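Local atomic coordinates of beta-glucuronidase (uncultured Clostridium sp., PDB entry 6U7J), a protein that hydrolyses beta-D-glucuronides and, as a gut microbial family 2 glycosidase, probably reactivates estrogens by releasing them from their glucuronide conjugates. Residues A105-N110 against L122-D127; K112-H117 against T129-E134; T415-S420 against V504-A509; T489-W494 against N536-E541. All coordinates share one frame; numbering follows the deposited sequence.

Contact 1 (A105-N110 against L122-D127); sequences AVIYLN and LPFEAD
F124 packs against A105 and I107 in a buried apolar contact inside the jelly-roll beta sandwich of the sugar-binding domain typical of family 2 glycosidases. Strand 104-109 and strand 124-127 are not paired edge to edge: the former is bonded to strands 112-118 and 135-144, the latter to strand 93-98. Their nearest CA atoms, those of I107 and A126, still lie 9.0 Å apart, a gap that side chains have to bridge. One aromatic ring does most of this. F124 takes the hindered chi1 of 58°, its CG lodged between the backbone N and the carbonyl carbon, and the ring reaches across toward I107, which approaches from the opposite direction. A105 meets the far corner of the ring obliquely, its CB lying 3.7 Å from CZ of F124. F98 and H117 also lie against the F124 ring, the H117 imidazole stacked on it. I107 also touches L139 and V141 of strand 135-144, so the apolar contact continues onto the neighbouring strand. The F124 side chain lies about 11 Å from a bound calcium ion. Against I107 the ring presents an edge: CG1 of I107 lies in the ring plane, 3.8 Å from CE2 of F124, with CD1 of I107 at 4.1 Å from that same CE2.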
loop_
_atom_site.group_PDB
_atom_site.type_symbol
_atom_site.label_atom_id
_atom_site.label_comp_id
_atom_site.label_asym_id
_atom_site.label_seq_id
_atom_site.Cartn_x
_atom_site.Cartn_y
_atom_site.Cartn_z
ATOM N N ALA B 105 17.760 -35.061 7.901
ATOM C CA ALA B 105 18.008 -35.671 6.602
ATOM C C ALA B 105 18.271 -37.166 6.728
ATOM O O ALA B 105 18.943 -37.622 7.659
ATOM C CB ALA B 105 19.199 -35.013 5.900
ATOM N N VAL B 106 17.744 -37.922 5.777
ATOM C CA VAL B 106 18.173 -39.296 5.517
ATOM C C VAL B 106 18.535 -39.355 4.041
ATOM O O VAL B 106 17.686 -39.091 3.183
ATOM C CB VAL B 106 17.089 -40.333 5.865
ATOM C CG1 VAL B 106 17.659 -41.770 5.784
ATOM C CG2 VAL B 106 16.542 -40.087 7.253
ATOM N N ILE B 107 19.794 -39.665 3.751
ATOM C CA ILE B 107 20.346 -39.647 2.400
ATOM C C ILE B 107 20.416 -41.080 1.885
ATOM O O ILE B 107 21.010 -41.946 2.543
ATOM C CB ILE B 107 21.749 -39.018 2.386
ATOM C CG1 ILE B 107 21.765 -37.649 3.071
ATOM C CG2 ILE B 107 22.308 -38.993 0.960
ATOM C CD1 ILE B 107 20.623 -36.735 2.705
ATOM N N TYR B 108 19.835 -41.328 0.709
ATOM C CA TYR B 108 19.892 -42.629 0.055
ATOM C C TYR B 108 20.611 -42.482 -1.274
ATOM O O TYR B 108 20.430 -41.479 -1.976
ATOM C CB TYR B 108 18.494 -43.222 -0.197
ATOM C CG TYR B 108 17.613 -43.353 1.032
ATOM C CD1 TYR B 108 16.854 -42.278 1.487
ATOM C CD2 TYR B 108 17.529 -44.561 1.727
ATOM C CE1 TYR B 108 16.038 -42.405 2.601
ATOM C CE2 TYR B 108 16.724 -44.695 2.835
ATOM C CZ TYR B 108 15.975 -43.610 3.267
ATOM O OH TYR B 108 15.171 -43.731 4.376
ATOM N N LEU B 109 21.439 -43.475 -1.605
ATOM C CA LEU B 109 22.157 -43.518 -2.871
ATOM C C LEU B 109 21.844 -44.842 -3.549
ATOM O O LEU B 109 22.142 -45.908 -2.999
ATOM C CB LEU B 109 23.666 -43.360 -2.667
ATOM C CG LEU B 109 24.542 -43.594 -3.895
ATOM C CD1 LEU B 109 24.233 -42.563 -4.963
ATOM C CD2 LEU B 109 26.045 -43.566 -3.547
ATOM N N ASN B 110 21.247 -44.771 -4.738
ATOM C CA ASN B 110 20.835 -45.957 -5.482
ATOM C C ASN B 110 19.972 -46.876 -4.618
ATOM O O ASN B 110 20.084 -48.101 -4.664
ATOM C CB ASN B 110 22.056 -46.686 -6.044
ATOM C CG ASN B 110 22.814 -45.824 -7.033
ATOM O OD1 ASN B 110 22.207 -45.176 -7.884
ATOM N ND2 ASN B 110 24.135 -45.772 -6.902
ATOM N N LEU B 122 23.827 -26.562 9.299
ATOM C CA LEU B 122 25.260 -26.840 9.246
ATOM C C LEU B 122 25.515 -28.002 8.295
ATOM O O LEU B 122 24.699 -28.922 8.207
ATOM C CB LEU B 122 25.824 -27.167 10.641
ATOM C CG LEU B 122 26.024 -25.955 11.551
ATOM C CD1 LEU B 122 26.205 -26.396 13.000
ATOM C CD2 LEU B 122 27.215 -25.142 11.084
ATOM N N PRO B 123 26.625 -27.979 7.565
ATOM C CA PRO B 123 26.828 -28.956 6.492
ATOM C C PRO B 123 27.132 -30.353 7.012
ATOM O O PRO B 123 27.489 -30.562 8.172
ATOM C CB PRO B 123 28.032 -28.396 5.734
ATOM C CG PRO B 123 28.820 -27.681 6.789
ATOM C CD PRO B 123 27.773 -27.064 7.700
ATOM N N PHE B 124 26.991 -31.320 6.111
ATOM C CA PHE B 124 27.417 -32.688 6.367
ATOM C C PHE B 124 27.797 -33.323 5.038
ATOM O O PHE B 124 27.482 -32.799 3.965
ATOM C CB PHE B 124 26.338 -33.501 7.097
ATOM C CG PHE B 124 25.017 -33.578 6.363
ATOM C CD1 PHE B 124 24.101 -32.528 6.431
ATOM C CD2 PHE B 124 24.676 -34.710 5.639
ATOM C CE1 PHE B 124 22.875 -32.602 5.774
ATOM C CE2 PHE B 124 23.446 -34.798 4.974
ATOM C CZ PHE B 124 22.545 -33.740 5.039
ATOM N N GLU B 125 28.511 -34.445 5.108
ATOM C CA GLU B 125 28.955 -35.071 3.876
ATOM C C GLU B 125 29.060 -36.583 4.060
ATOM O O GLU B 125 29.009 -37.108 5.176
ATOM C CB GLU B 125 30.283 -34.455 3.385
ATOM C CG GLU B 125 31.428 -34.540 4.356
ATOM C CD GLU B 125 32.720 -33.918 3.819
ATOM O OE1 GLU B 125 32.677 -32.972 2.998
ATOM O OE2 GLU B 125 33.794 -34.397 4.218
ATOM N N ALA B 126 29.181 -37.278 2.936
ATOM C CA ALA B 126 29.301 -38.730 2.907
ATOM C C ALA B 126 30.350 -39.095 1.872
ATOM O O ALA B 126 30.297 -38.598 0.744
ATOM C CB ALA B 126 27.968 -39.403 2.557
ATOM N N ASP B 127 31.309 -39.933 2.264
ATOM C CA ASP B 127 32.271 -40.486 1.319
ATOM C C ASP B 127 31.562 -41.571 0.520
ATOM O O ASP B 127 31.130 -42.570 1.094
ATOM C CB ASP B 127 33.481 -41.046 2.077
ATOM C CG ASP B 127 34.616 -41.487 1.154
ATOM O OD1 ASP B 127 34.386 -42.305 0.244
ATOM O OD2 ASP B 127 35.758 -41.027 1.344
#

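Contact 2 (K112-H117 against T129-E134); sequences KEITRH and TEMANE
I114 lies against the thioether of M131, its CG2 methyl 3.7 Å from SD of M131. The two side chains run aslant, and they touch at that branch and the sulfur. A chi1 of 56° puts CG1 of I114 between the backbone N and the carbonyl carbon and leaves CG2 anti to the carbonyl carbon, the branch that meets the methionine; M131 bends at chi3, turning its terminal methyl aside. I114 also touches V128, at the start of the same loop as M131.

A second link is polar and runs through water. K112 lies alongside, its NZ 4.4 Å from O of M131, too far for a direct bond. A water takes a hydrogen bond from NZ of K112 at 2.5 Å and gives one to O of M131, also at 2.5 Å. The same ammonium is bonded to L109 O, at the end of the preceding strand, so K112 ties that strand end to the 129-134 loop. At the other side of strand 112-118, R116 and E113 form a salt bridge: NE of R116 lies 2.6 Å from OE2 of E113, nearly straight at 163°. OE2 lies in the guanidinium plane, while NE comes to its syn side tilted 30° out of the carboxylate plane.

This pairing across three positions follows from the backbone. I114 and T115 both face I107 of the neighbouring strand, which shifts the usual alternation by one and turns R116 to the side of E113: a classic beta bulge in an antiparallel hairpin at the surface of the sandwich.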
loop_
_atom_site.group_PDB
_atom_site.type_symbol
_atom_site.label_atom_id
_atom_site.label_comp_id
_atom_site.label_asym_id
_atom_site.label_seq_id
_atom_site.Cartn_x
_atom_site.Cartn_y
_atom_site.Cartn_z
ATOM N N LYS B 112 19.947 -47.102 -1.291
ATOM C CA LYS B 112 20.546 -47.538 -0.036
ATOM C C LYS B 112 20.866 -46.339 0.840
ATOM O O LYS B 112 21.541 -45.410 0.399
ATOM C CB LYS B 112 21.828 -48.346 -0.276
ATOM C CG LYS B 112 21.718 -49.413 -1.369
ATOM C CD LYS B 112 23.111 -49.979 -1.670
ATOM C CE LYS B 112 23.773 -49.287 -2.884
ATOM N NZ LYS B 112 24.418 -47.944 -2.591
ATOM N N GLU B 113 20.416 -46.389 2.093
ATOM C CA GLU B 113 20.696 -45.326 3.050
ATOM C C GLU B 113 22.188 -45.209 3.323
ATOM O O GLU B 113 22.807 -46.166 3.789
ATOM C CB GLU B 113 19.956 -45.601 4.353
ATOM C CG GLU B 113 20.311 -44.594 5.421
ATOM C CD GLU B 113 19.535 -44.801 6.698
ATOM O OE1 GLU B 113 18.400 -45.325 6.644
ATOM O OE2 GLU B 113 20.067 -44.440 7.765
ATOM N N ILE B 114 22.774 -44.039 3.050
ATOM C CA ILE B 114 24.211 -43.856 3.232
ATOM C C ILE B 114 24.565 -42.905 4.370
ATOM O O ILE B 114 25.687 -42.998 4.894
ATOM C CB ILE B 114 24.918 -43.401 1.935
ATOM C CG1 ILE B 114 24.301 -42.115 1.383
ATOM C CG2 ILE B 114 24.938 -44.531 0.890
ATOM C CD1 ILE B 114 25.204 -41.397 0.368
ATOM N N THR B 115 23.675 -41.999 4.770
ATOM C CA THR B 115 23.963 -41.181 5.941
ATOM C C THR B 115 22.676 -40.552 6.461
ATOM O O THR B 115 21.620 -40.604 5.824
ATOM C CB THR B 115 25.031 -40.107 5.648
ATOM O OG1 THR B 115 25.624 -39.676 6.880
ATOM C CG2 THR B 115 24.450 -38.897 4.950
ATOM N N ARG B 116 22.788 -39.986 7.661
ATOM C CA ARG B 116 21.719 -39.282 8.346
ATOM C C ARG B 116 22.294 -38.010 8.938
ATOM O O ARG B 116 23.488 -37.928 9.234
ATOM C CB ARG B 116 21.122 -40.097 9.480
ATOM C CG ARG B 116 20.221 -41.192 9.059
ATOM C CD ARG B 116 19.988 -42.097 10.237
ATOM N NE ARG B 116 19.108 -43.199 9.899
ATOM C CZ ARG B 116 17.955 -43.429 10.506
ATOM N NH1 ARG B 116 17.547 -42.630 11.486
ATOM N NH2 ARG B 116 17.213 -44.462 10.129
ATOM N N HIS B 117 21.432 -37.018 9.132
ATOM C CA HIS B 117 21.879 -35.815 9.810
ATOM C C HIS B 117 20.714 -35.210 10.583
ATOM O O HIS B 117 19.554 -35.318 10.177
ATOM C CB HIS B 117 22.479 -34.815 8.817
ATOM C CG HIS B 117 23.155 -33.651 9.470
ATOM N ND1 HIS B 117 22.519 -32.437 9.668
ATOM C CD2 HIS B 117 24.407 -33.515 9.981
ATOM C CE1 HIS B 117 23.353 -31.605 10.271
ATOM N NE2 HIS B 117 24.504 -32.232 10.472
ATOM N N THR B 129 33.002 -42.989 -2.289
ATOM C CA THR B 129 34.016 -43.522 -3.200
ATOM C C THR B 129 33.727 -44.960 -3.609
ATOM O O THR B 129 33.857 -45.314 -4.784
ATOM C CB THR B 129 35.398 -43.446 -2.551
ATOM O OG1 THR B 129 35.584 -42.148 -1.969
ATOM C CG2 THR B 129 36.481 -43.717 -3.583
ATOM N N GLU B 130 33.340 -45.804 -2.662
ATOM C CA GLU B 130 33.147 -47.214 -2.962
ATOM C C GLU B 130 31.695 -47.564 -3.267
ATOM O O GLU B 130 31.385 -48.741 -3.477
ATOM C CB GLU B 130 33.673 -48.079 -1.811
ATOM C CG GLU B 130 35.194 -47.956 -1.543
ATOM C CD GLU B 130 36.086 -48.151 -2.790
ATOM O OE1 GLU B 130 35.758 -48.984 -3.672
ATOM O OE2 GLU B 130 37.139 -47.470 -2.878
ATOM N N MET B 131 30.798 -46.584 -3.318
ATOM C CA MET B 131 29.390 -46.899 -3.491
ATOM C C MET B 131 28.764 -46.324 -4.748
ATOM O O MET B 131 27.753 -46.863 -5.215
ATOM C CB MET B 131 28.592 -46.414 -2.284
ATOM C CG MET B 131 29.337 -46.584 -0.983
ATOM S SD MET B 131 28.254 -46.126 0.370
ATOM C CE MET B 131 29.247 -44.915 1.216
ATOM N N ALA B 132 29.303 -45.239 -5.293
ATOM C CA ALA B 132 28.710 -44.647 -6.479
ATOM C C ALA B 132 29.211 -45.369 -7.720
ATOM O O ALA B 132 30.375 -45.775 -7.793
ATOM C CB ALA B 132 29.035 -43.156 -6.557
ATOM N N ASN B 133 28.327 -45.551 -8.687
ATOM C CA ASN B 133 28.717 -46.135 -9.959
ATOM C C ASN B 133 29.267 -45.060 -10.880
ATOM O O ASN B 133 28.902 -43.883 -10.790
ATOM C CB ASN B 133 27.537 -46.818 -10.661
ATOM C CG ASN B 133 26.524 -47.373 -9.696
ATOM O OD1 ASN B 133 26.865 -48.139 -8.791
ATOM N ND2 ASN B 133 25.258 -46.996 -9.884
ATOM N N GLU B 134 30.134 -45.486 -11.792
ATOM C CA GLU B 134 30.451 -44.663 -12.948
ATOM C C GLU B 134 29.182 -44.410 -13.751
ATOM O O GLU B 134 28.337 -45.293 -13.912
ATOM C CB GLU B 134 31.505 -45.356 -13.812
ATOM C CG GLU B 134 32.020 -44.519 -14.964
ATOM C CD GLU B 134 33.054 -45.267 -15.792
ATOM O OE1 GLU B 134 34.204 -45.421 -15.319
ATOM O OE2 GLU B 134 32.713 -45.697 -16.918
HETATM O O HOH W 1 25.353 -47.602 -4.851
#

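Contact 3 (T415-S420 against V504-A509); sequences TNEPHS and VTEYGA
N416, at the end of strand 409-416, faces E506, with its CG anti to the backbone N (chi1 178°). The amide and the E506 carboxylate reach toward each other, their planes 18° apart, OD1 of N416 standing 3.6 Å from OE2 of E506. R338 reconciles these two oxygens, giving NH1 to the amide and NH2 to the carboxylate, while T448 also bonds N416 OD1. The other end of the amide is joined to E506 by water, which accepts from ND2 of N416 at 3.0 Å and donates to OE2 of E506 at 2.6 Å.

At E417 the backbone turns out of the strand with both phi and psi positive, and the extended side chain brings OE2 to 4.2 Å from OE1 of E506. These like-charged groups each have another partner, N468 ND2 for OE2 of E417 and Y470 OH for OE1 of E506. P418 and S420 then bracket an inverse gamma turn centred on H419. The Asn-Glu-Pro sequence and a second glutamate facing it are consistent with the acid/base and nucleophile of the retaining family 2 glycosidases.

Both glutamates sit at the C-terminal ends of TIM-barrel strands, the fourth and the seventh. Strand 502-506 runs between strands 465-468 and 545-551: E506 touches N468 of one and W551 of the other, while Y507 turns out against helix 525-540.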
loop_
_atom_site.group_PDB
_atom_site.type_symbol
_atom_site.label_atom_id
_atom_site.label_comp_id
_atom_site.label_asym_id
_atom_site.label_seq_id
_atom_site.Cartn_x
_atom_site.Cartn_y
_atom_site.Cartn_z
ATOM N N THR B 415 23.205 -18.779 22.431
ATOM C CA THR B 415 21.776 -18.879 22.672
ATOM C C THR B 415 21.132 -17.517 22.440
ATOM O O THR B 415 21.759 -16.466 22.627
ATOM C CB THR B 415 21.478 -19.380 24.096
ATOM O OG1 THR B 415 20.082 -19.639 24.239
ATOM C CG2 THR B 415 21.901 -18.361 25.142
ATOM N N ASN B 416 19.877 -17.547 22.017
ATOM C CA ASN B 416 19.086 -16.336 21.870
ATOM C C ASN B 416 17.865 -16.447 22.767
ATOM O O ASN B 416 17.035 -17.346 22.581
ATOM C CB ASN B 416 18.681 -16.100 20.410
ATOM C CG ASN B 416 17.824 -14.865 20.247
ATOM O OD1 ASN B 416 18.332 -13.744 20.164
ATOM N ND2 ASN B 416 16.517 -15.064 20.206
ATOM N N GLU B 417 17.794 -15.572 23.769
ATOM C CA GLU B 417 16.620 -15.409 24.614
ATOM C C GLU B 417 16.143 -16.710 25.309
ATOM O O GLU B 417 15.011 -17.077 25.227
ATOM C CB GLU B 417 15.467 -14.824 23.805
ATOM C CG GLU B 417 15.720 -13.403 23.274
ATOM C CD GLU B 417 14.441 -12.719 22.747
ATOM O OE1 GLU B 417 13.450 -13.412 22.434
ATOM O OE2 GLU B 417 14.433 -11.478 22.642
ATOM N N PRO B 418 17.058 -17.386 26.022
ATOM C CA PRO B 418 16.611 -18.519 26.838
ATOM C C PRO B 418 15.906 -18.005 28.080
ATOM O O PRO B 418 16.101 -16.871 28.512
ATOM C CB PRO B 418 17.924 -19.229 27.201
ATOM C CG PRO B 418 18.896 -18.091 27.332
ATOM C CD PRO B 418 18.476 -17.062 26.279
ATOM N N HIS B 419 15.071 -18.865 28.664
ATOM C CA HIS B 419 14.380 -18.503 29.902
ATOM C C HIS B 419 15.363 -18.667 31.061
ATOM O O HIS B 419 15.281 -19.586 31.878
ATOM C CB HIS B 419 13.131 -19.348 30.091
ATOM C CG HIS B 419 12.186 -18.790 31.111
ATOM N ND1 HIS B 419 11.560 -19.572 32.059
ATOM C CD2 HIS B 419 11.756 -17.523 31.328
ATOM C CE1 HIS B 419 10.789 -18.812 32.816
ATOM N NE2 HIS B 419 10.893 -17.565 32.395
ATOM N N SER B 420 16.330 -17.751 31.100
ATOM C CA SER B 420 17.492 -17.877 31.971
ATOM C C SER B 420 17.227 -17.381 33.392
ATOM O O SER B 420 18.169 -17.273 34.183
ATOM C CB SER B 420 18.689 -17.134 31.357
ATOM O OG SER B 420 18.421 -15.750 31.188
ATOM N N VAL B 504 23.227 -3.776 22.791
ATOM C CA VAL B 504 21.783 -3.916 22.613
ATOM C C VAL B 504 21.611 -4.663 21.296
ATOM O O VAL B 504 21.741 -4.088 20.210
ATOM C CB VAL B 504 21.052 -2.571 22.619
ATOM C CG1 VAL B 504 19.534 -2.800 22.448
ATOM C CG2 VAL B 504 21.318 -1.801 23.925
ATOM N N THR B 505 21.385 -5.969 21.393
ATOM C CA THR B 505 21.411 -6.811 20.203
ATOM C C THR B 505 20.110 -6.751 19.410
ATOM O O THR B 505 20.092 -7.200 18.257
ATOM C CB THR B 505 21.737 -8.265 20.587
ATOM O OG1 THR B 505 21.106 -8.596 21.833
ATOM C CG2 THR B 505 23.265 -8.480 20.716
ATOM N N GLU B 506 19.045 -6.190 19.983
ATOM C CA GLU B 506 17.751 -6.071 19.317
ATOM C C GLU B 506 16.993 -4.901 19.929
ATOM O O GLU B 506 16.961 -4.750 21.156
ATOM C CB GLU B 506 16.896 -7.350 19.454
ATOM C CG GLU B 506 17.383 -8.575 18.668
ATOM C CD GLU B 506 16.423 -9.761 18.750
ATOM O OE1 GLU B 506 15.228 -9.542 19.028
ATOM O OE2 GLU B 506 16.860 -10.923 18.549
ATOM N N TYR B 507 16.373 -4.093 19.068
ATOM C CA TYR B 507 15.388 -3.081 19.443
ATOM C C TYR B 507 14.753 -2.541 18.164
ATOM O O TYR B 507 15.394 -2.525 17.112
ATOM C CB TYR B 507 16.033 -1.947 20.259
ATOM C CG TYR B 507 17.059 -1.091 19.533
ATOM C CD1 TYR B 507 18.270 -1.615 19.095
ATOM C CD2 TYR B 507 16.831 0.277 19.341
ATOM C CE1 TYR B 507 19.212 -0.809 18.451
ATOM C CE2 TYR B 507 17.758 1.088 18.703
ATOM C CZ TYR B 507 18.950 0.549 18.271
ATOM O OH TYR B 507 19.872 1.359 17.639
ATOM N N GLY B 508 13.500 -2.108 18.249
ATOM C CA GLY B 508 12.836 -1.627 17.043
ATOM C C GLY B 508 11.319 -1.720 17.159
ATOM O O GLY B 508 10.772 -1.849 18.253
ATOM N N ALA B 509 10.660 -1.651 16.001
ATOM C CA ALA B 509 9.208 -1.499 15.964
ATOM C C ALA B 509 8.682 -1.966 14.614
ATOM O O ALA B 509 9.289 -1.671 13.582
ATOM C CB ALA B 509 8.813 -0.037 16.213
HETATM O O HOH W 2 15.043 -12.615 19.464
#

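Contact 4 (T489-W494 against N536-E541); sequences TDLIKW and NKAMDE
Chi1 of -74° sets CG of L491 beside its backbone N, and chi2 of 176° extends the chain, carrying CD1 across to the turn of A538 and M539. M539 has a similar first torsion, -59°, but its CB leaves at an angle to the opposing helix and its end bends away. The leucine methyl therefore meets the root of the methionine: CD1 of L491 lies 3.9 Å from CA and equally 3.9 Å from CG of M539. CD1 of L491 also lies 4.1 Å from C of A538, with CB of A538 farther at 4.4 Å.

Helices 480-498 and 525-540 are consecutive outer helices of the TIM barrel, linked through the inner strand 502-506, and L491 lies between them, against A538 and M539. Beneath, L491 reaches I467 and V545, and M539 also reaches V545, so the contact closes over the barrel strands.

One turn along helix 480-498, the indole N-H of W494 bonds to D490, NE1 of W494 to OD2 of D490 2.8 Å, bent at 132°. The oxygen stays in the indole plane yet is approached from above its own carboxylate plane, and R469 forms a salt bridge with the same OD2.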
loop_
_atom_site.group_PDB
_atom_site.type_symbol
_atom_site.label_atom_id
_atom_site.label_comp_id
_atom_site.label_asym_id
_atom_site.label_seq_id
_atom_site.Cartn_x
_atom_site.Cartn_y
_atom_site.Cartn_z
ATOM N N THR B 489 17.897 3.312 32.270
ATOM C CA THR B 489 17.837 2.654 33.570
ATOM C C THR B 489 18.181 1.176 33.449
ATOM O O THR B 489 18.963 0.638 34.242
ATOM C CB THR B 489 16.443 2.824 34.174
ATOM O OG1 THR B 489 16.220 4.203 34.482
ATOM C CG2 THR B 489 16.308 2.002 35.442
ATOM N N ASP B 490 17.609 0.499 32.451
ATOM C CA ASP B 490 17.885 -0.923 32.303
ATOM C C ASP B 490 19.347 -1.158 31.946
ATOM O O ASP B 490 19.995 -2.040 32.515
ATOM C CB ASP B 490 16.953 -1.536 31.255
ATOM C CG ASP B 490 16.818 -3.043 31.408
ATOM O OD1 ASP B 490 16.353 -3.502 32.473
ATOM O OD2 ASP B 490 17.191 -3.770 30.466
ATOM N N LEU B 491 19.886 -0.362 31.019
ATOM C CA LEU B 491 21.287 -0.493 30.643
ATOM C C LEU B 491 22.194 -0.416 31.862
ATOM O O LEU B 491 23.142 -1.204 31.997
ATOM C CB LEU B 491 21.666 0.611 29.651
ATOM C CG LEU B 491 21.168 0.480 28.220
ATOM C CD1 LEU B 491 21.563 1.724 27.438
ATOM C CD2 LEU B 491 21.754 -0.785 27.599
ATOM N N ILE B 492 21.916 0.530 32.763
ATOM C CA ILE B 492 22.808 0.743 33.895
ATOM C C ILE B 492 22.707 -0.420 34.878
ATOM O O ILE B 492 23.716 -0.844 35.457
ATOM C CB ILE B 492 22.516 2.104 34.555
ATOM C CG1 ILE B 492 22.895 3.242 33.600
ATOM C CG2 ILE B 492 23.303 2.251 35.848
ATOM C CD1 ILE B 492 22.462 4.612 34.088
ATOM N N LYS B 493 21.501 -0.978 35.053
ATOM C CA LYS B 493 21.349 -2.156 35.908
ATOM C C LYS B 493 22.129 -3.359 35.365
ATOM O O LYS B 493 22.749 -4.101 36.138
ATOM C CB LYS B 493 19.866 -2.499 36.079
ATOM C CG LYS B 493 19.093 -1.403 36.811
ATOM C CD LYS B 493 17.758 -1.872 37.383
ATOM C CE LYS B 493 16.801 -2.310 36.294
ATOM N NZ LYS B 493 15.391 -2.416 36.783
ATOM N N TRP B 494 22.128 -3.562 34.042
ATOM C CA TRP B 494 22.882 -4.682 33.468
ATOM C C TRP B 494 24.385 -4.495 33.671
ATOM O O TRP B 494 25.116 -5.463 33.924
ATOM C CB TRP B 494 22.566 -4.837 31.972
ATOM C CG TRP B 494 21.231 -5.479 31.658
ATOM C CD1 TRP B 494 20.091 -4.843 31.269
ATOM C CD2 TRP B 494 20.915 -6.878 31.701
ATOM N NE1 TRP B 494 19.080 -5.754 31.073
ATOM C CE2 TRP B 494 19.561 -7.010 31.329
ATOM C CE3 TRP B 494 21.644 -8.031 32.023
ATOM C CZ2 TRP B 494 18.918 -8.246 31.269
ATOM C CZ3 TRP B 494 21.004 -9.260 31.963
ATOM C CH2 TRP B 494 19.656 -9.358 31.589
ATOM N N ASN B 536 18.365 5.125 21.014
ATOM C CA ASN B 536 19.743 5.518 20.747
ATOM C C ASN B 536 20.210 6.587 21.727
ATOM O O ASN B 536 21.383 6.602 22.132
ATOM C CB ASN B 536 19.872 6.011 19.308
ATOM C CG ASN B 536 19.922 4.872 18.314
ATOM O OD1 ASN B 536 20.032 3.715 18.706
ATOM N ND2 ASN B 536 19.833 5.189 17.027
ATOM N N LYS B 537 19.302 7.489 22.115
ATOM C CA LYS B 537 19.635 8.510 23.101
ATOM C C LYS B 537 20.087 7.875 24.408
ATOM O O LYS B 537 21.051 8.334 25.026
ATOM C CB LYS B 537 18.426 9.408 23.339
ATOM C CG LYS B 537 18.739 10.660 24.118
ATOM C CD LYS B 537 17.471 11.432 24.428
ATOM C CE LYS B 537 17.455 11.869 25.891
ATOM N NZ LYS B 537 17.173 13.325 26.048
ATOM N N ALA B 538 19.402 6.810 24.834
ATOM C CA ALA B 538 19.767 6.127 26.069
ATOM C C ALA B 538 21.187 5.575 25.991
ATOM O O ALA B 538 22.004 5.796 26.890
ATOM C CB ALA B 538 18.767 5.008 26.359
ATOM N N MET B 539 21.496 4.850 24.918
ATOM C CA MET B 539 22.811 4.233 24.795
ATOM C C MET B 539 23.911 5.278 24.687
ATOM O O MET B 539 25.032 5.054 25.163
ATOM C CB MET B 539 22.843 3.313 23.581
ATOM C CG MET B 539 21.811 2.200 23.608
ATOM S SD MET B 539 21.949 1.201 22.100
ATOM C CE MET B 539 20.445 1.700 21.246
ATOM N N ASP B 540 23.617 6.417 24.062
ATOM C CA ASP B 540 24.625 7.456 23.929
ATOM C C ASP B 540 25.038 8.039 25.276
ATOM O O ASP B 540 26.118 8.631 25.375
ATOM C CB ASP B 540 24.110 8.552 23.002
ATOM C CG ASP B 540 24.208 8.159 21.545
ATOM O OD1 ASP B 540 24.902 7.154 21.247
ATOM O OD2 ASP B 540 23.600 8.851 20.699
ATOM N N GLU B 541 24.227 7.866 26.317
ATOM C CA GLU B 541 24.575 8.347 27.651
ATOM C C GLU B 541 25.247 7.285 28.523
ATOM O O GLU B 541 25.479 7.537 29.707
ATOM C CB GLU B 541 23.324 8.884 28.351
ATOM C CG GLU B 541 22.803 10.131 27.684
ATOM C CD GLU B 541 21.633 10.773 28.405
ATOM O OE1 GLU B 541 21.269 10.328 29.521
ATOM O OE2 GLU B 541 21.079 11.739 27.833
#

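In the fold
Contacts 1 and 2 belong to the sugar-binding domain, contacts 3 and 4 to the TIM barrel, on opposite sides of the chain's centre. The centres of contacts 1 and 2 are about 8 Å apart; their segments alternate along the chain, and the paired strands 104-109 and 112-118 join them. Contacts 3 and 4, about 16 Å apart between centres, interleave likewise: helix 480-498, strand 502-506 and helix 525-540 follow in order, and Y507 meets N536 and M539. Between centres, contact 1 lies about 34 Å from contact 3, and contact 2 about 56 Å from contact 4. The probable catalytic pair thus sits between an outer helical layer and a distant beta sandwich.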